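Local coordinates for protein ketosynthase (Streptomyces sp. MSC090213JE08, PDB 6KXD) that probably condenses acyl and malonyl units carried on acyl carrier protein into 3-oxoacyl chains, as the ketosynthase of a ketosynthase/chain length factor pair, at residues A[105-110]-A[191-196]; A[147-152]-A[163-168]; A[179-184]-A[255-260]. All blocks are in the same frame, centred on the assembly; numbering follows the deposited sequence.

Three buried contacts are spread over one sheet of this thiolase-like chain. Contact 1 pairs strands 105-110 and 191-198 within the sheet. Contact 2 packs helix 147-156 on strand 161-166, which is the neighbour of strand 105-110 on its other side, and the centres of contacts 1 and 2 lie about 8 Å apart. Contact 3 sets helix 172-185 against strand 255-264, its centre about 11 Å from that of contact 1 and about 18 Å from that of contact 2. In sequence, contact 2 falls between the two strands of contact 1, whereas contacts 1 and 3 interleave. Helices 147-156 and 172-185 lie on opposite faces of strands 105-110 and 191-198.

Contact 1. Residues A[105-110]-A[191-196]; sequences AVITVG and IALCGG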
ATOM      1  N   ALA A 105      -4.730  15.254  -8.420  1.00 48.66           N
ATOM      2  CA  ALA A 105      -3.397  14.722  -8.207  1.00 43.92           C
ATOM      3  C   ALA A 105      -3.525  13.369  -7.549  1.00 41.21           C
ATOM      4  O   ALA A 105      -4.564  13.040  -6.922  1.00 44.10           O
ATOM      5  CB  ALA A 105      -2.608  15.664  -7.334  1.00 49.00           C
ATOM      6  N   VAL A 106      -2.453  12.601  -7.692  1.00 40.67           N
ATOM      7  CA  VAL A 106      -2.325  11.409  -6.968  1.00 40.12           C
ATOM      8  C   VAL A 106      -1.235  11.658  -5.915  1.00 39.66           C
ATOM      9  O   VAL A 106      -0.199  12.208  -6.233  1.00 40.69           O
ATOM     10  CB  VAL A 106      -2.023  10.219  -7.898  1.00 43.39           C
ATOM     11  CG1 VAL A 106      -1.473   9.021  -7.138  1.00 52.12           C
ATOM     12  CG2 VAL A 106      -3.253   9.818  -8.686  1.00 41.74           C
ATOM     13  N   ILE A 107      -1.494  11.211  -4.680  1.00 37.31           N
ATOM     14  CA  ILE A 107      -0.513  11.196  -3.614  1.00 36.54           C
ATOM     15  C   ILE A 107      -0.413   9.755  -3.147  1.00 36.13           C
ATOM     16  O   ILE A 107      -1.368   9.225  -2.663  1.00 37.56           O
ATOM     17  CB  ILE A 107      -0.925  12.112  -2.459  1.00 39.18           C
ATOM     18  CG1 ILE A 107      -1.048  13.567  -2.903  1.00 41.66           C
ATOM     19  CG2 ILE A 107       0.031  11.937  -1.284  1.00 41.63           C
ATOM     20  CD1 ILE A 107      -1.552  14.473  -1.802  1.00 42.32           C
ATOM     21  N   THR A 108       0.738   9.155  -3.352  1.00 38.26           N
ATOM     22  CA  THR A 108       0.891   7.744  -3.072  1.00 35.93           C
ATOM     23  C   THR A 108       2.217   7.590  -2.338  1.00 37.45           C
ATOM     24  O   THR A 108       3.270   7.977  -2.864  1.00 40.11           O
ATOM     25  CB  THR A 108       0.677   6.933  -4.349  1.00 46.41           C
ATOM     26  OG1 THR A 108       0.924   5.556  -4.066  1.00 55.23           O
ATOM     27  CG2 THR A 108       1.555   7.406  -5.473  1.00 50.95           C
ATOM     28  N   VAL A 109       2.070   7.174  -1.075  1.00 38.26           N
ATOM     29  CA  VAL A 109       3.113   7.017  -0.130  1.00 37.25           C
ATOM     30  C   VAL A 109       3.202   5.533   0.196  1.00 36.05           C
ATOM     31  O   VAL A 109       2.249   4.931   0.630  1.00 37.18           O
ATOM     32  CB  VAL A 109       2.883   7.817   1.157  1.00 42.82           C
ATOM     33  CG1 VAL A 109       4.030   7.584   2.115  1.00 47.55           C
ATOM     34  CG2 VAL A 109       2.731   9.302   0.868  1.00 48.42           C
ATOM     35  N   GLY A 110       4.397   5.001   0.040  1.00 36.83           N
ATOM     36  CA  GLY A 110       4.681   3.640   0.410  1.00 38.94           C
ATOM     37  C   GLY A 110       5.044   3.552   1.872  1.00 38.39           C
ATOM     38  O   GLY A 110       5.609   4.480   2.419  1.00 39.40           O
ATOM     39  N   ILE A 191      -0.138  15.412 -12.225  1.00 49.08           N
ATOM     40  CA  ILE A 191       0.788  15.519 -11.125  1.00 48.06           C
ATOM     41  C   ILE A 191       0.543  14.394 -10.119  1.00 45.13           C
ATOM     42  O   ILE A 191      -0.589  13.991  -9.861  1.00 46.75           O
ATOM     43  CB  ILE A 191       0.695  16.889 -10.437  1.00 55.20           C
ATOM     44  CG1 ILE A 191       1.831  17.081  -9.433  1.00 57.84           C
ATOM     45  CG2 ILE A 191      -0.648  17.074  -9.783  1.00 55.33           C
ATOM     46  CD1 ILE A 191       1.990  18.505  -8.996  1.00 60.68           C
ATOM     47  N   ALA A 192       1.648  13.906  -9.573  1.00 46.02           N
ATOM     48  CA  ALA A 192       1.648  12.836  -8.577  1.00 43.59           C
ATOM     49  C   ALA A 192       2.788  13.099  -7.579  1.00 42.78           C
ATOM     50  O   ALA A 192       3.917  13.394  -7.981  1.00 43.47           O
ATOM     51  CB  ALA A 192       1.837  11.538  -9.296  1.00 44.21           C
ATOM     52  N   LEU A 193       2.462  13.096  -6.293  1.00 40.75           N
ATOM     53  CA  LEU A 193       3.419  13.103  -5.219  1.00 41.35           C
ATOM     54  C   LEU A 193       3.563  11.665  -4.737  1.00 40.94           C
ATOM     55  O   LEU A 193       2.644  11.105  -4.146  1.00 40.73           O
ATOM     56  CB  LEU A 193       2.944  13.998  -4.070  1.00 42.66           C
ATOM     57  CG  LEU A 193       2.456  15.385  -4.495  1.00 47.92           C
ATOM     58  CD1 LEU A 193       2.098  16.236  -3.279  1.00 48.20           C
ATOM     59  CD2 LEU A 193       3.506  16.050  -5.352  1.00 50.36           C
ATOM     60  N   CYS A 194       4.728  11.094  -4.998  1.00 39.71           N
ATOM     61  CA  CYS A 194       4.934   9.705  -4.803  1.00 39.63           C
ATOM     62  C   CYS A 194       6.174   9.476  -3.950  1.00 42.87           C
ATOM     63  O   CYS A 194       7.166  10.120  -4.125  1.00 43.24           O
ATOM     64  CB  CYS A 194       5.185   9.033  -6.128  1.00 40.09           C
ATOM     65  SG  CYS A 194       3.839   9.368  -7.280  1.00 45.02           S
ATOM     66  N   GLY A 195       6.113   8.490  -3.076  1.00 39.50           N
ATOM     67  CA  GLY A 195       7.319   8.065  -2.416  1.00 40.15           C
ATOM     68  C   GLY A 195       7.034   7.027  -1.372  1.00 39.75           C
ATOM     69  O   GLY A 195       6.267   6.079  -1.558  1.00 37.64           O
ATOM     70  N   GLY A 196       7.689   7.206  -0.237  1.00 36.49           N
ATOM     71  CA  GLY A 196       7.572   6.298   0.858  1.00 37.74           C
ATOM     72  C   GLY A 196       8.132   6.919   2.104  1.00 39.94           C
ATOM     73  O   GLY A 196       8.858   7.910   2.025  1.00 42.48           O
TER
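Thr108 turns OG1 anti to its backbone N (chi1 176°), which places the methyl CG2 rather than the hydroxyl toward Cys194, while Cys194 holds SG beside its own N (chi1 -55°) to receive it. CG2 of Thr108 therefore rests on SG of Cys194 at 3.5 Å, an apolar touch between two small side chains, and the OG1 of the threonine is left to bond with Thr164 O in the next strand. On the reverse face Ile107 and Leu193 run alongside each other, with Ile107 CG1 4.1 Å from Leu193 CD1. Nearer the start of the strands the fit is tight, Ala105 CB meeting Ile191 CG2 at 3.4 Å, and the small CB of alanine suits so close an approach. Backbone hydrogen bonds of the parallel-strand type join the pair: Leu193 N gives to Val106 O at 2.8 Å, and Thr108 N to Leu193 O at 2.8 Å. The last bond, Gly110 N to Gly195 O at 2.7 Å, arrives tilted 31° from the carbonyl plane. There the strands draw in until Gly110 CA and Gly196 CA are 4.0 Å apart, and glycine suits both positions because a CB on either would press on a carbonyl oxygen of the other strand. Ile107, Val109 and Leu193 pack under helix 147-156, and Val106, Ala192 and Cys194 under helix 172-185. Buried parallel strands with helices on both faces are characteristic of the layered thiolase fold, and helix 172-185 makes the beta-alpha-beta crossover from strand 161-166, past strand 105-110, to strand 191-198.

Contact 2. Residues A[147-152]-A[163-168]; sequences RLSTVI and ATTVTT
Ser149 brings its hydroxyl onto strand 163-166, where OG lies between Thr164 O at 3.0 Å and Thr165 OG1 at 3.2 Å, within hydrogen-bonding distance of both, the approach to Thr164 O being a weak one. The serine CB itself sits 3.6 Å from Ala163 CB, and serine and alanine suit a place where the backbones of helix and strand come this near, with Ser149 CA 4.9 Å from Ala163 CA. Thr150 adds its methyl: with OG1 turned between the backbone N and the carbonyl carbon (chi1 62°), CG2 swings to within 3.8 Å of Ala163 CB. On the other flank Leu148 CB passes Thr165 OG1 at 4.0 Å.

The second shell fixes the polar ends. Thr165 OG1 has its main bond with Ala145 O, just ahead of the helix, and Thr150 OG1 with Asp363 O of the neighbouring subunit. Thr164 O also accepts from Thr108 OG1 of the adjoining strand, and the backbone of Thr164 is bonded to that of Val109 in the same adjoining strand. Ser149 OG makes a further weak bond with Val109 N.

Farther out, segment 147-152 of helix 147-156 runs at 146° to segment 163-166 of strand 161-166. Leu148, Val151 and Ile152 turn to helix 77-93, and Ile152 also reaches Ile107 and Val109 of strand 105-110, the parallel neighbour of strand 161-166 in the sheet.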
ATOM      1  N   ARG A 147      -3.473   6.941   6.437  1.00 36.16           N
ATOM      2  CA  ARG A 147      -3.262   8.298   6.886  1.00 38.11           C
ATOM      3  C   ARG A 147      -1.969   8.931   6.332  1.00 38.14           C
ATOM      4  O   ARG A 147      -1.920  10.133   6.152  1.00 37.36           O
ATOM      5  CB  ARG A 147      -3.411   8.297   8.410  1.00 40.09           C
ATOM      6  CG  ARG A 147      -3.093   9.642   9.031  1.00 46.26           C
ATOM      7  CD  ARG A 147      -3.287   9.588  10.538  1.00 45.51           C
ATOM      8  NE  ARG A 147      -4.696   9.485  10.812  1.00 49.90           N
ATOM      9  CZ  ARG A 147      -5.429  10.387  11.416  1.00 46.49           C
ATOM     10  NH1 ARG A 147      -4.867  11.452  11.959  1.00 52.99           N
ATOM     11  NH2 ARG A 147      -6.724  10.162  11.527  1.00 42.67           N
ATOM     12  N   LEU A 148      -0.916   8.149   6.033  1.00 35.39           N
ATOM     13  CA  LEU A 148       0.303   8.683   5.555  1.00 39.52           C
ATOM     14  C   LEU A 148       0.109   9.490   4.280  1.00 40.77           C
ATOM     15  O   LEU A 148       0.864  10.429   4.041  1.00 40.14           O
ATOM     16  CB  LEU A 148       1.295   7.565   5.248  1.00 40.44           C
ATOM     17  CG  LEU A 148       1.695   6.687   6.429  1.00 45.30           C
ATOM     18  CD1 LEU A 148       2.753   5.689   5.984  1.00 46.68           C
ATOM     19  CD2 LEU A 148       2.205   7.528   7.581  1.00 46.51           C
ATOM     20  N   SER A 149      -0.863   9.083   3.450  1.00 38.12           N
ATOM     21  CA  SER A 149      -1.155   9.740   2.203  1.00 37.05           C
ATOM     22  C   SER A 149      -2.077  10.919   2.409  1.00 38.14           C
ATOM     23  O   SER A 149      -1.823  11.969   1.854  1.00 40.79           O
ATOM     24  CB  SER A 149      -1.736   8.720   1.200  1.00 39.16           C
ATOM     25  OG  SER A 149      -0.641   8.051   0.626  1.00 53.12           O
ATOM     26  N   THR A 150      -3.114  10.715   3.203  1.00 38.98           N
ATOM     27  CA  THR A 150      -4.159  11.726   3.390  1.00 39.71           C
ATOM     28  C   THR A 150      -3.603  12.955   4.127  1.00 43.55           C
ATOM     29  O   THR A 150      -4.006  14.081   3.826  1.00 39.48           O
ATOM     30  CB  THR A 150      -5.395  11.189   4.113  1.00 40.17           C
ATOM     31  OG1 THR A 150      -5.087  10.729   5.435  1.00 41.62           O
ATOM     32  CG2 THR A 150      -6.089  10.122   3.289  1.00 42.97           C
ATOM     33  N   VAL A 151      -2.664  12.775   5.068  1.00 38.72           N
ATOM     34  CA  VAL A 151      -2.158  13.960   5.793  1.00 41.20           C
ATOM     35  C   VAL A 151      -1.390  14.894   4.861  1.00 39.24           C
ATOM     36  O   VAL A 151      -1.320  16.075   5.164  1.00 42.07           O
ATOM     37  CB  VAL A 151      -1.284  13.627   7.007  1.00 40.82           C
ATOM     38  CG1 VAL A 151      -2.104  13.075   8.142  1.00 44.45           C
ATOM     39  CG2 VAL A 151      -0.128  12.722   6.610  1.00 42.83           C
ATOM     40  N   ILE A 152      -0.713  14.362   3.838  1.00 37.07           N
ATOM     41  CA  ILE A 152      -0.041  15.173   2.870  1.00 38.27           C
ATOM     42  C   ILE A 152      -1.077  16.064   2.193  1.00 40.69           C
ATOM     43  O   ILE A 152      -0.805  17.246   1.983  1.00 40.36           O
ATOM     44  CB  ILE A 152       0.717  14.366   1.828  1.00 35.93           C
ATOM     45  CG1 ILE A 152       1.880  13.625   2.496  1.00 39.45           C
ATOM     46  CG2 ILE A 152       1.150  15.269   0.686  1.00 40.08           C
ATOM     47  CD1 ILE A 152       2.539  12.623   1.643  1.00 39.37           C
ATOM     48  N   ALA A 163      -5.438   9.682  -2.521  1.00 38.97           N
ATOM     49  CA  ALA A 163      -4.403   9.443  -1.484  1.00 39.65           C
ATOM     50  C   ALA A 163      -4.358   7.957  -1.159  1.00 37.06           C
ATOM     51  O   ALA A 163      -5.204   7.457  -0.484  1.00 42.25           O
ATOM     52  CB  ALA A 163      -4.714  10.236  -0.243  1.00 41.70           C
ATOM     53  N   THR A 164      -3.361   7.285  -1.729  1.00 35.60           N
ATOM     54  CA  THR A 164      -3.235   5.883  -1.644  1.00 35.86           C
ATOM     55  C   THR A 164      -1.920   5.564  -0.947  1.00 38.05           C
ATOM     56  O   THR A 164      -0.827   5.881  -1.446  1.00 42.25           O
ATOM     57  CB  THR A 164      -3.216   5.244  -3.039  1.00 39.67           C
ATOM     58  OG1 THR A 164      -4.417   5.621  -3.703  1.00 44.64           O
ATOM     59  CG2 THR A 164      -3.177   3.740  -2.960  1.00 44.22           C
ATOM     60  N   THR A 165      -2.005   4.891   0.180  1.00 33.90           N
ATOM     61  CA  THR A 165      -0.783   4.375   0.755  1.00 32.90           C
ATOM     62  C   THR A 165      -0.559   2.952   0.250  1.00 36.67           C
ATOM     63  O   THR A 165      -1.430   2.126   0.396  1.00 35.22           O
ATOM     64  CB  THR A 165      -0.872   4.311   2.274  1.00 34.60           C
ATOM     65  OG1 THR A 165      -1.087   5.672   2.645  1.00 35.85           O
ATOM     66  CG2 THR A 165       0.395   3.811   2.927  1.00 33.32           C
ATOM     67  N   VAL A 166       0.604   2.733  -0.347  1.00 34.04           N
ATOM     68  CA  VAL A 166       0.962   1.441  -0.853  1.00 35.90           C
ATOM     69  C   VAL A 166       1.783   0.720   0.232  1.00 39.41           C
ATOM     70  O   VAL A 166       2.838   1.168   0.675  1.00 39.23           O
ATOM     71  CB  VAL A 166       1.683   1.564  -2.196  1.00 36.61           C
ATOM     72  CG1 VAL A 166       2.112   0.193  -2.673  1.00 32.88           C
ATOM     73  CG2 VAL A 166       0.766   2.243  -3.228  1.00 39.84           C
ATOM     74  N   THR A 167       1.308  -0.440   0.639  1.00 34.95           N
ATOM     75  CA  THR A 167       1.912  -1.157   1.764  1.00 34.89           C
ATOM     76  C   THR A 167       2.610  -2.412   1.220  1.00 36.28           C
ATOM     77  O   THR A 167       2.254  -3.482   1.593  1.00 41.74           O
ATOM     78  CB  THR A 167       0.877  -1.502   2.826  1.00 36.19           C
ATOM     79  OG1 THR A 167      -0.132  -2.349   2.278  1.00 36.26           O
ATOM     80  CG2 THR A 167       0.235  -0.244   3.400  1.00 35.50           C
ATOM     81  N   THR A 168       3.540  -2.205   0.299  1.00 36.57           N
ATOM     82  CA  THR A 168       4.331  -3.289  -0.274  1.00 39.62           C
ATOM     83  C   THR A 168       5.759  -3.202   0.283  1.00 43.41           C
ATOM     84  O   THR A 168       6.784  -3.460  -0.423  1.00 39.53           O
ATOM     85  CB  THR A 168       4.247  -3.259  -1.800  1.00 37.71           C
ATOM     86  OG1 THR A 168       4.753  -2.007  -2.261  1.00 36.17           O
ATOM     87  CG2 THR A 168       2.848  -3.470  -2.331  1.00 36.50           C
TER

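Contact 3. Residues A[179-184]-A[255-260]; sequences YGLDSI and AEVLGY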
ATOM      1  N   TYR A 179       3.013   3.974  -9.763  1.00 38.94           N
ATOM      2  CA  TYR A 179       1.616   4.307  -9.799  1.00 39.77           C
ATOM      3  C   TYR A 179       1.420   5.749 -10.251  1.00 39.76           C
ATOM      4  O   TYR A 179       0.509   6.063 -11.035  1.00 40.84           O
ATOM      5  CB  TYR A 179       0.936   4.086  -8.450  1.00 36.63           C
ATOM      6  CG  TYR A 179      -0.557   4.256  -8.543  1.00 37.87           C
ATOM      7  CD1 TYR A 179      -1.276   3.595  -9.535  1.00 37.61           C
ATOM      8  CD2 TYR A 179      -1.241   5.129  -7.722  1.00 41.80           C
ATOM      9  CE1 TYR A 179      -2.652   3.737  -9.647  1.00 39.79           C
ATOM     10  CE2 TYR A 179      -2.620   5.262  -7.813  1.00 43.51           C
ATOM     11  CZ  TYR A 179      -3.325   4.569  -8.783  1.00 42.50           C
ATOM     12  OH  TYR A 179      -4.678   4.678  -8.903  1.00 42.45           O
ATOM     13  N   GLY A 180       2.265   6.637  -9.753  1.00 36.65           N
ATOM     14  CA  GLY A 180       2.251   8.015 -10.239  1.00 42.30           C
ATOM     15  C   GLY A 180       2.452   8.043 -11.738  1.00 41.49           C
ATOM     16  O   GLY A 180       1.783   8.754 -12.431  1.00 41.50           O
ATOM     17  N   LEU A 181       3.401   7.260 -12.226  1.00 43.23           N
ATOM     18  CA  LEU A 181       3.719   7.234 -13.623  1.00 45.73           C
ATOM     19  C   LEU A 181       2.489   6.763 -14.393  1.00 48.81           C
ATOM     20  O   LEU A 181       2.066   7.406 -15.351  1.00 47.99           O
ATOM     21  CB  LEU A 181       4.908   6.307 -13.847  1.00 46.00           C
ATOM     22  CG  LEU A 181       5.159   5.932 -15.298  1.00 49.95           C
ATOM     23  CD1 LEU A 181       5.629   7.150 -16.066  1.00 47.34           C
ATOM     24  CD2 LEU A 181       6.150   4.784 -15.353  1.00 50.51           C
ATOM     25  N   ASP A 182       1.903   5.646 -13.961  1.00 42.28           N
ATOM     26  CA  ASP A 182       0.735   5.115 -14.645  1.00 44.71           C
ATOM     27  C   ASP A 182      -0.409   6.116 -14.579  1.00 47.33           C
ATOM     28  O   ASP A 182      -1.154   6.275 -15.569  1.00 43.84           O
ATOM     29  CB  ASP A 182       0.313   3.791 -14.029  1.00 42.10           C
ATOM     30  CG  ASP A 182       1.241   2.664 -14.392  1.00 48.47           C
ATOM     31  OD1 ASP A 182       1.955   2.795 -15.446  1.00 45.96           O
ATOM     32  OD2 ASP A 182       1.212   1.647 -13.664  1.00 43.07           O
ATOM     33  N   SER A 183      -0.533   6.818 -13.441  1.00 42.75           N
ATOM     34  CA  SER A 183      -1.645   7.697 -13.260  1.00 41.75           C
ATOM     35  C   SER A 183      -1.511   8.893 -14.207  1.00 44.25           C
ATOM     36  O   SER A 183      -2.506   9.319 -14.827  1.00 46.04           O
ATOM     37  CB  SER A 183      -1.799   8.117 -11.816  1.00 40.92           C
ATOM     38  OG  SER A 183      -2.135   7.005 -10.987  1.00 40.75           O
ATOM     39  N   ILE A 184      -0.294   9.415 -14.323  1.00 43.53           N
ATOM     40  CA  ILE A 184      -0.040  10.533 -15.261  1.00 47.85           C
ATOM     41  C   ILE A 184      -0.138  10.031 -16.707  1.00 45.47           C
ATOM     42  O   ILE A 184      -0.749  10.687 -17.552  1.00 51.57           O
ATOM     43  CB  ILE A 184       1.293  11.232 -14.955  1.00 48.65           C
ATOM     44  CG1 ILE A 184       1.213  11.944 -13.609  1.00 47.17           C
ATOM     45  CG2 ILE A 184       1.660  12.210 -16.066  1.00 52.07           C
ATOM     46  CD1 ILE A 184       2.542  12.357 -13.041  1.00 43.60           C
ATOM     47  N   ALA A 255      14.936  14.621 -13.646  1.00 61.73           N
ATOM     48  CA  ALA A 255      15.096  13.443 -14.488  1.00 59.11           C
ATOM     49  C   ALA A 255      13.727  13.036 -15.054  1.00 56.44           C
ATOM     50  O   ALA A 255      12.712  13.663 -14.791  1.00 52.10           O
ATOM     51  CB  ALA A 255      15.755  12.331 -13.699  1.00 63.86           C
ATOM     52  N   GLU A 256      13.734  12.048 -15.942  1.00 58.10           N
ATOM     53  CA  GLU A 256      12.534  11.555 -16.543  1.00 57.01           C
ATOM     54  C   GLU A 256      12.251  10.180 -15.921  1.00 50.93           C
ATOM     55  O   GLU A 256      13.183   9.425 -15.615  1.00 57.34           O
ATOM     56  CB  GLU A 256      12.682  11.491 -18.063  1.00 58.31           C
ATOM     57  CG  GLU A 256      11.361  11.267 -18.766  1.00 63.19           C
ATOM     58  CD  GLU A 256      11.416  11.148 -20.277  1.00 67.22           C
ATOM     59  OE1 GLU A 256      12.482  11.420 -20.852  1.00 70.08           O
ATOM     60  OE2 GLU A 256      10.377  10.778 -20.867  1.00 69.36           O
ATOM     61  N   VAL A 257      10.967   9.879 -15.704  1.00 51.92           N
ATOM     62  CA  VAL A 257      10.535   8.523 -15.361  1.00 47.65           C
ATOM     63  C   VAL A 257      10.227   7.780 -16.660  1.00 43.12           C
ATOM     64  O   VAL A 257       9.286   8.137 -17.382  1.00 50.95           O
ATOM     65  CB  VAL A 257       9.297   8.519 -14.438  1.00 49.69           C
ATOM     66  CG1 VAL A 257       9.028   7.100 -13.983  1.00 46.85           C
ATOM     67  CG2 VAL A 257       9.444   9.437 -13.235  1.00 48.32           C
ATOM     68  N   LEU A 258      10.997   6.725 -16.948  1.00 45.95           N
ATOM     69  CA  LEU A 258      10.891   6.022 -18.207  1.00 52.26           C
ATOM     70  C   LEU A 258       9.917   4.851 -18.095  1.00 45.10           C
ATOM     71  O   LEU A 258       9.150   4.582 -19.024  1.00 48.46           O
ATOM     72  CB  LEU A 258      12.265   5.500 -18.616  1.00 48.96           C
ATOM     73  CG  LEU A 258      13.346   6.569 -18.736  1.00 51.79           C
ATOM     74  CD1 LEU A 258      14.611   5.958 -19.316  1.00 53.55           C
ATOM     75  CD2 LEU A 258      12.866   7.719 -19.578  1.00 54.41           C
ATOM     76  N   GLY A 259       9.982   4.136 -16.969  1.00 47.02           N
ATOM     77  CA  GLY A 259       9.129   2.982 -16.788  1.00 46.23           C
ATOM     78  C   GLY A 259       9.381   2.284 -15.467  1.00 42.83           C
ATOM     79  O   GLY A 259      10.309   2.593 -14.740  1.00 45.95           O
ATOM     80  N   TYR A 260       8.544   1.289 -15.205  1.00 42.03           N
ATOM     81  CA  TYR A 260       8.782   0.387 -14.121  1.00 38.13           C
ATOM     82  C   TYR A 260       8.195  -0.978 -14.456  1.00 39.12           C
ATOM     83  O   TYR A 260       7.447  -1.162 -15.458  1.00 41.82           O
ATOM     84  CB  TYR A 260       8.246   0.986 -12.812  1.00 38.96           C
ATOM     85  CG  TYR A 260       6.767   0.859 -12.557  1.00 40.63           C
ATOM     86  CD1 TYR A 260       5.863   1.589 -13.316  1.00 43.96           C
ATOM     87  CD2 TYR A 260       6.268   0.105 -11.497  1.00 39.57           C
ATOM     88  CE1 TYR A 260       4.504   1.548 -13.066  1.00 42.77           C
ATOM     89  CE2 TYR A 260       4.906   0.074 -11.219  1.00 40.97           C
ATOM     90  CZ  TYR A 260       4.026   0.786 -12.012  1.00 36.37           C
ATOM     91  OH  TYR A 260       2.693   0.824 -11.846  1.00 40.85           O
TER
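Tyr260 reaches from strand 255-260 across to helix 179-184, and its atoms meet the helix one after another. From CB, which leaves the backbone toward the helix, the ring is thrown between the backbone N and the carbonyl carbon (chi1 81°). Its edge atom CD1 then touches Leu181 CD2 at 3.8 Å. One step on, CE1 stands 3.3 Å from Asp182 OD2, and CZ comes to 4.0 Å from Tyr179 N. At the tip OH gives its proton to Asp182 OD2 in a very short bond of 2.5 Å. The carboxylate is in contact with the ring edge, its plane 43° from that of the ring, and the two side chains cross at about a right angle. OD2 has a second mate in Arg196 NE of the neighbouring subunit, a salt bridge that probably steadies the negative charge in this buried place. A phenylalanine here would keep the touch on Leu181 but would probably leave OD2 of Asp182 without its hydroxyl donor, relying on Arg196 of the neighbouring subunit at that atom.

Leu181 is the apolar half of the contact. Its branched end runs alongside Val257, CD2 3.9 Å from Val257 CG1, the two side chains heading opposite ways. Glycine suits position 259, since its bare CA lets Leu181 CD2 come to 3.8 Å from Gly259 CA. Two successive residues, Leu258 and Gly259, stand opposite the one residue Ile403, a classic beta bulge. Around them, Val10 of strand 10-19 touches Leu181, and Leu12 and Leu240 touch Val257. Segment 179-184 crosses segment 255-260 at 110°, a helix lying on the sheet of the layered thiolase fold, and Asp182, through Arg196 of the neighbouring subunit, joins it to that subunit.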